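Local coordinates for protein amidase, hydantoinase/carbamoylase family (Burkholderia vietnamiensis, PDB 5I4M) that probably hydrolyses N-carbamoyl-L-amino acids as a dizinc amidase of the peptidase M20 family, and is captured here with 3-phosphoglycerate, at residues W413-A416 with G417-L421; G123-V126 with I127-L130. All blocks are in the same frame, centred on the assembly; numbering follows the deposited sequence.

Interaction 1. Residues W413-A416 with G417-L421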
ATOM      1  N   TRP A 413      18.856  31.870 -10.049  1.00 10.65           N
ATOM      2  CA  TRP A 413      19.182  30.614 -10.727  1.00 10.13           C
ATOM      3  C   TRP A 413      18.287  30.392 -11.933  1.00 14.57           C
ATOM      4  O   TRP A 413      18.754  29.966 -12.995  1.00 12.76           O
ATOM      5  CB  TRP A 413      19.039  29.426  -9.773  1.00  9.82           C
ATOM      6  CG  TRP A 413      20.008  29.415  -8.666  1.00 12.36           C
ATOM      7  CD1 TRP A 413      21.201  30.094  -8.588  1.00 11.68           C
ATOM      8  CD2 TRP A 413      19.878  28.684  -7.449  1.00 10.02           C
ATOM      9  NE1 TRP A 413      21.813  29.823  -7.389  1.00 10.70           N
ATOM     10  CE2 TRP A 413      21.021  28.962  -6.670  1.00 11.97           C
ATOM     11  CE3 TRP A 413      18.898  27.819  -6.936  1.00  9.77           C
ATOM     12  CZ2 TRP A 413      21.215  28.405  -5.406  1.00 10.54           C
ATOM     13  CZ3 TRP A 413      19.090  27.270  -5.670  1.00 10.89           C
ATOM     14  CH2 TRP A 413      20.236  27.573  -4.921  1.00 10.22           C
ATOM     15  N   ILE A 414      16.984  30.615 -11.764  1.00 11.41           N
ATOM     16  CA  ILE A 414      16.036  30.380 -12.850  1.00 10.80           C
ATOM     17  C   ILE A 414      16.395  31.236 -14.057  1.00  9.97           C
ATOM     18  O   ILE A 414      16.463  30.747 -15.190  1.00 12.95           O
ATOM     19  CB  ILE A 414      14.599  30.648 -12.358  1.00 11.84           C
ATOM     20  CG1 ILE A 414      14.196  29.593 -11.329  1.00  9.51           C
ATOM     21  CG2 ILE A 414      13.597  30.671 -13.518  1.00 11.01           C
ATOM     22  CD1 ILE A 414      14.264  28.156 -11.880  1.00  8.98           C
ATOM     23  N   GLU A 415      16.661  32.524 -13.825  1.00 13.12           N
ATOM     24  CA  GLU A 415      17.003  33.422 -14.923  1.00 10.77           C
ATOM     25  C   GLU A 415      18.329  33.034 -15.568  1.00 15.85           C
ATOM     26  O   GLU A 415      18.445  33.025 -16.802  1.00 10.62           O
ATOM     27  CB  GLU A 415      17.043  34.871 -14.418  1.00 12.42           C
ATOM     28  CG  GLU A 415      17.495  35.889 -15.449  1.00 11.75           C
ATOM     29  CD  GLU A 415      17.343  37.307 -14.951  1.00 17.55           C
ATOM     30  OE1 GLU A 415      17.756  38.241 -15.656  1.00 22.04           O
ATOM     31  OE2 GLU A 415      16.793  37.485 -13.851  1.00 23.76           O
ATOM     32  N   ALA A 416      19.329  32.687 -14.756  1.00 10.57           N
ATOM     33  CA  ALA A 416      20.646  32.368 -15.301  1.00 10.53           C
ATOM     34  C   ALA A 416      20.585  31.157 -16.218  1.00 10.85           C
ATOM     35  O   ALA A 416      21.192  31.154 -17.298  1.00 13.42           O
ATOM     36  CB  ALA A 416      21.641  32.112 -14.175  1.00 10.59           C
ATOM     37  N   GLY A 417      19.877  30.111 -15.802  1.00 10.08           N
ATOM     38  CA  GLY A 417      19.811  28.914 -16.626  1.00 10.53           C
ATOM     39  C   GLY A 417      19.141  29.176 -17.957  1.00 11.99           C
ATOM     40  O   GLY A 417      19.535  28.614 -18.981  1.00 11.37           O
ATOM     41  N   ALA A 418      18.121  30.044 -17.962  1.00 11.09           N
ATOM     42  CA  ALA A 418      17.426  30.384 -19.199  1.00 11.87           C
ATOM     43  C   ALA A 418      18.294  31.226 -20.124  1.00 12.71           C
ATOM     44  O   ALA A 418      18.187  31.101 -21.348  1.00 13.76           O
ATOM     45  CB  ALA A 418      16.113  31.115 -18.885  1.00 10.02           C
ATOM     46  N   ASN A 419      19.144  32.098 -19.569  1.00 11.47           N
ATOM     47  CA  ASN A 419      20.093  32.823 -20.411  1.00 10.75           C
ATOM     48  C   ASN A 419      21.074  31.868 -21.081  1.00 11.02           C
ATOM     49  O   ASN A 419      21.414  32.031 -22.262  1.00 12.91           O
ATOM     50  CB  ASN A 419      20.832  33.872 -19.583  1.00 12.33           C
ATOM     51  CG  ASN A 419      20.057  35.172 -19.477  1.00 14.05           C
ATOM     52  OD1 ASN A 419      19.334  35.547 -20.400  1.00 17.07           O
ATOM     53  ND2 ASN A 419      20.202  35.867 -18.352  1.00 12.62           N
ATOM     54  N   VAL A 420      21.535  30.859 -20.347  1.00 10.21           N
ATOM     55  CA  VAL A 420      22.478  29.908 -20.927  1.00 12.38           C
ATOM     56  C   VAL A 420      21.789  29.069 -21.996  1.00 12.94           C
ATOM     57  O   VAL A 420      22.341  28.835 -23.079  1.00 14.95           O
ATOM     58  CB  VAL A 420      23.089  29.046 -19.808  1.00 12.69           C
ATOM     59  CG1 VAL A 420      23.889  27.890 -20.395  1.00  9.68           C
ATOM     60  CG2 VAL A 420      23.962  29.924 -18.908  1.00 11.96           C
ATOM     61  N   LEU A 421      20.569  28.613 -21.716  1.00  9.65           N
ATOM     62  CA  LEU A 421      19.799  27.886 -22.723  1.00 12.69           C
ATOM     63  C   LEU A 421      19.598  28.739 -23.969  1.00  9.97           C
ATOM     64  O   LEU A 421      19.795  28.275 -25.095  1.00 12.77           O
ATOM     65  CB  LEU A 421      18.446  27.464 -22.147  1.00 10.03           C
ATOM     66  CG  LEU A 421      17.530  26.736 -23.132  1.00 11.31           C
ATOM     67  CD1 LEU A 421      18.116  25.368 -23.456  1.00  9.05           C
ATOM     68  CD2 LEU A 421      16.096  26.602 -22.598  1.00  9.33           C
TER
HETATM   69  O   HOH W   1      18.262  38.337 -18.305  1.00 19.90           O
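E415 and N419 make a local, water-bridged contact one turn apart on helix 411-429, the last of the chain, with most touching residues buried. Their side chains run side by side in the same direction, E415 CG lying 4.0 Å from N419 ND2. With its CG anti to the backbone N (chi1 175°) and the rest of its chain extended, E415 carries its carboxylate past the shorter asparagine, whose amide plane is turned 62° from it. A water bridges the ends, donating to E415 OE1 at 2.7 Å and accepting from N419 ND2 at 3.1 Å. The asparagine amide is gripped further by V27 N at OD1 and by Y368 OH at ND2, which fixes its rotation.

Beneath them runs ordinary alpha-helical bonding: G417 N to W413 O at 3.0 Å, N419 N to E415 O at 3.0 Å, and a weak A418 N to I414 O bond at 3.3 Å. The I414 carbonyl also accepts a hydrogen bond from Y118 OH of helix 117-132. In this M20 catalytic domain the helix is wedged among its neighbours: I414 and the small A418 fit against helix 29-39, while V420 offers its branched surface to helix 353-365.

Interaction 2. Residues G123-V126 with I127-L130; sequences GLEV and IRSL
R128 lays its long side chain back over L124, one turn earlier in helix 117-132. Its CB stands 3.7 Å from L124 O, the carbonyl that accepts the backbone bond from R128 N at 2.9 Å. CG lies beside the backbone N (chi1 -67°), which brings it to 3.4 Å from the same L124 O, and CD follows the carbonyl at a longer distance. From CG to NE the chain is extended, and NE passes over L124 CG. At the tip, L124 CD2 sits over the centre of the guanidinium, 3.7 Å from CZ, so the branched leucine gives the flat group an apolar surface to rest on. NH1 donates to a water at 2.6 Å, and that water donates to E125 OE2.

E125 is bent at chi2 (58°), which turns its carboxylate forward along the helix, toward S129; OE1 comes within 2.8 Å of S129 OG. The small serine also has OG 3.1 Å from E125 O, so its hydroxyl lies between two possible acceptors. The helix connects the parallel strands 99-103 and 141-145, a beta-alpha-beta crossover of the catalytic domain; its V126 and L130 run alongside each other and face helix 411-429.

The carboxylate of E125 is shared: R31 forms a salt bridge to OE2 and D28 N bonds to OE1. R128, which also makes a cation-pi contact with W69, reaches that acid through water, so the buried negative charge is probably stabilised by one direct and one relayed arginine.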
ATOM      1  N   GLY A 123      12.067  27.084 -22.227  1.00  9.63           N
ATOM      2  CA  GLY A 123      11.986  27.080 -23.679  1.00  8.96           C
ATOM      3  C   GLY A 123      11.025  28.129 -24.201  1.00 12.71           C
ATOM      4  O   GLY A 123      11.340  28.860 -25.143  1.00 11.89           O
ATOM      5  N   LEU A 124       9.831  28.212 -23.596  1.00  9.15           N
ATOM      6  CA  LEU A 124       8.874  29.240 -23.999  1.00  9.65           C
ATOM      7  C   LEU A 124       9.475  30.635 -23.861  1.00 12.24           C
ATOM      8  O   LEU A 124       9.260  31.502 -24.719  1.00 10.90           O
ATOM      9  CB  LEU A 124       7.596  29.124 -23.165  1.00  9.38           C
ATOM     10  CG  LEU A 124       6.598  30.257 -23.422  1.00 12.06           C
ATOM     11  CD1 LEU A 124       6.134  30.231 -24.872  1.00 16.43           C
ATOM     12  CD2 LEU A 124       5.406  30.161 -22.490  1.00 16.81           C
ATOM     13  N   GLU A 125      10.238  30.865 -22.790  1.00 14.55           N
ATOM     14  CA  GLU A 125      10.877  32.166 -22.596  1.00 13.07           C
ATOM     15  C   GLU A 125      11.936  32.435 -23.658  1.00 12.80           C
ATOM     16  O   GLU A 125      12.116  33.587 -24.065  1.00 14.91           O
ATOM     17  CB  GLU A 125      11.477  32.245 -21.186  1.00 11.19           C
ATOM     18  CG  GLU A 125      12.316  33.505 -20.897  1.00 12.87           C
ATOM     19  CD  GLU A 125      11.551  34.817 -21.091  1.00 17.85           C
ATOM     20  OE1 GLU A 125      12.179  35.812 -21.523  1.00 15.49           O
ATOM     21  OE2 GLU A 125      10.328  34.864 -20.815  1.00 16.45           O
ATOM     22  N   VAL A 126      12.630  31.394 -24.136  1.00 11.00           N
ATOM     23  CA  VAL A 126      13.553  31.577 -25.257  1.00 11.61           C
ATOM     24  C   VAL A 126      12.795  32.055 -26.489  1.00 12.16           C
ATOM     25  O   VAL A 126      13.208  32.994 -27.175  1.00 13.24           O
ATOM     26  CB  VAL A 126      14.327  30.276 -25.540  1.00 13.02           C
ATOM     27  CG1 VAL A 126      15.060  30.373 -26.868  1.00 13.45           C
ATOM     28  CG2 VAL A 126      15.315  30.010 -24.434  1.00 11.97           C
ATOM     29  N   ILE A 127      11.659  31.425 -26.780  1.00 14.27           N
ATOM     30  CA  ILE A 127      10.838  31.839 -27.919  0.59 14.29           C
ATOM     31  C   ILE A 127      10.435  33.301 -27.781  1.00 16.77           C
ATOM     32  O   ILE A 127      10.574  34.107 -28.712  1.00 18.56           O
ATOM     33  CB  ILE A 127       9.600  30.934 -28.037  0.59 13.00           C
ATOM     34  CG1 ILE A 127      10.018  29.488 -28.315  0.59 12.99           C
ATOM     35  CG2 ILE A 127       8.652  31.473 -29.102  0.59 15.55           C
ATOM     36  CD1 ILE A 127      10.747  29.312 -29.606  0.59 12.38           C
ATOM     37  N   ARG A 128       9.920  33.666 -26.603  1.00 18.07           N
ATOM     38  CA  ARG A 128       9.470  35.039 -26.401  1.00 17.71           C
ATOM     39  C   ARG A 128      10.631  36.019 -26.499  1.00 15.42           C
ATOM     40  O   ARG A 128      10.471  37.140 -26.998  1.00 18.17           O
ATOM     41  CB  ARG A 128       8.772  35.167 -25.046  1.00 12.97           C
ATOM     42  CG  ARG A 128       7.462  34.408 -24.951  1.00 13.57           C
ATOM     43  CD  ARG A 128       6.914  34.467 -23.538  1.00 18.22           C
ATOM     44  NE  ARG A 128       5.485  34.150 -23.471  1.00 16.60           N
ATOM     45  CZ  ARG A 128       4.832  33.861 -22.346  1.00 15.61           C
ATOM     46  NH1 ARG A 128       5.476  33.826 -21.186  1.00 12.79           N
ATOM     47  NH2 ARG A 128       3.527  33.604 -22.384  1.00 15.35           N
ATOM     48  N   SER A 129      11.807  35.614 -26.022  1.00 17.44           N
ATOM     49  CA  SER A 129      12.960  36.502 -26.059  1.00 15.57           C
ATOM     50  C   SER A 129      13.478  36.675 -27.478  1.00 17.66           C
ATOM     51  O   SER A 129      13.925  37.766 -27.848  1.00 21.34           O
ATOM     52  CB  SER A 129      14.055  35.973 -25.139  1.00 16.45           C
ATOM     53  OG  SER A 129      13.707  36.184 -23.785  1.00 19.56           O
ATOM     54  N   LEU A 130      13.423  35.617 -28.290  1.00 15.77           N
ATOM     55  CA  LEU A 130      13.755  35.778 -29.701  1.00 15.87           C
ATOM     56  C   LEU A 130      12.783  36.733 -30.375  1.00 16.66           C
ATOM     57  O   LEU A 130      13.177  37.523 -31.237  1.00 17.73           O
ATOM     58  CB  LEU A 130      13.743  34.428 -30.414  1.00 15.45           C
ATOM     59  CG  LEU A 130      14.732  33.364 -29.945  1.00 14.82           C
ATOM     60  CD1 LEU A 130      14.410  32.036 -30.617  1.00 18.29           C
ATOM     61  CD2 LEU A 130      16.150  33.792 -30.245  1.00 18.41           C
TER
HETATM   62  O   HOH W   2       8.000  33.439 -20.736  1.00 14.16           O

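Both interactions are one-turn contacts within largely buried helices of the catalytic domain, and the two helices pack together: L421 CD2 of interaction 1 lies 3.9 Å from V126 CG2 of interaction 2. Helix 29-39 touches both, meeting apolar I414 and A418 in the one and E125, R128 and S129 in the other. The polar parts differ accordingly. Interaction 1 pairs an acid with a neutral amide through water, the acid only partly buried; interaction 2 buries its acid and gives it a direct salt bridge to R31, its partly exposed R128 acting through water. In interaction 1 the side chain of I414 is about 10 Å from that of H211, against about 12 Å for G123 in interaction 2.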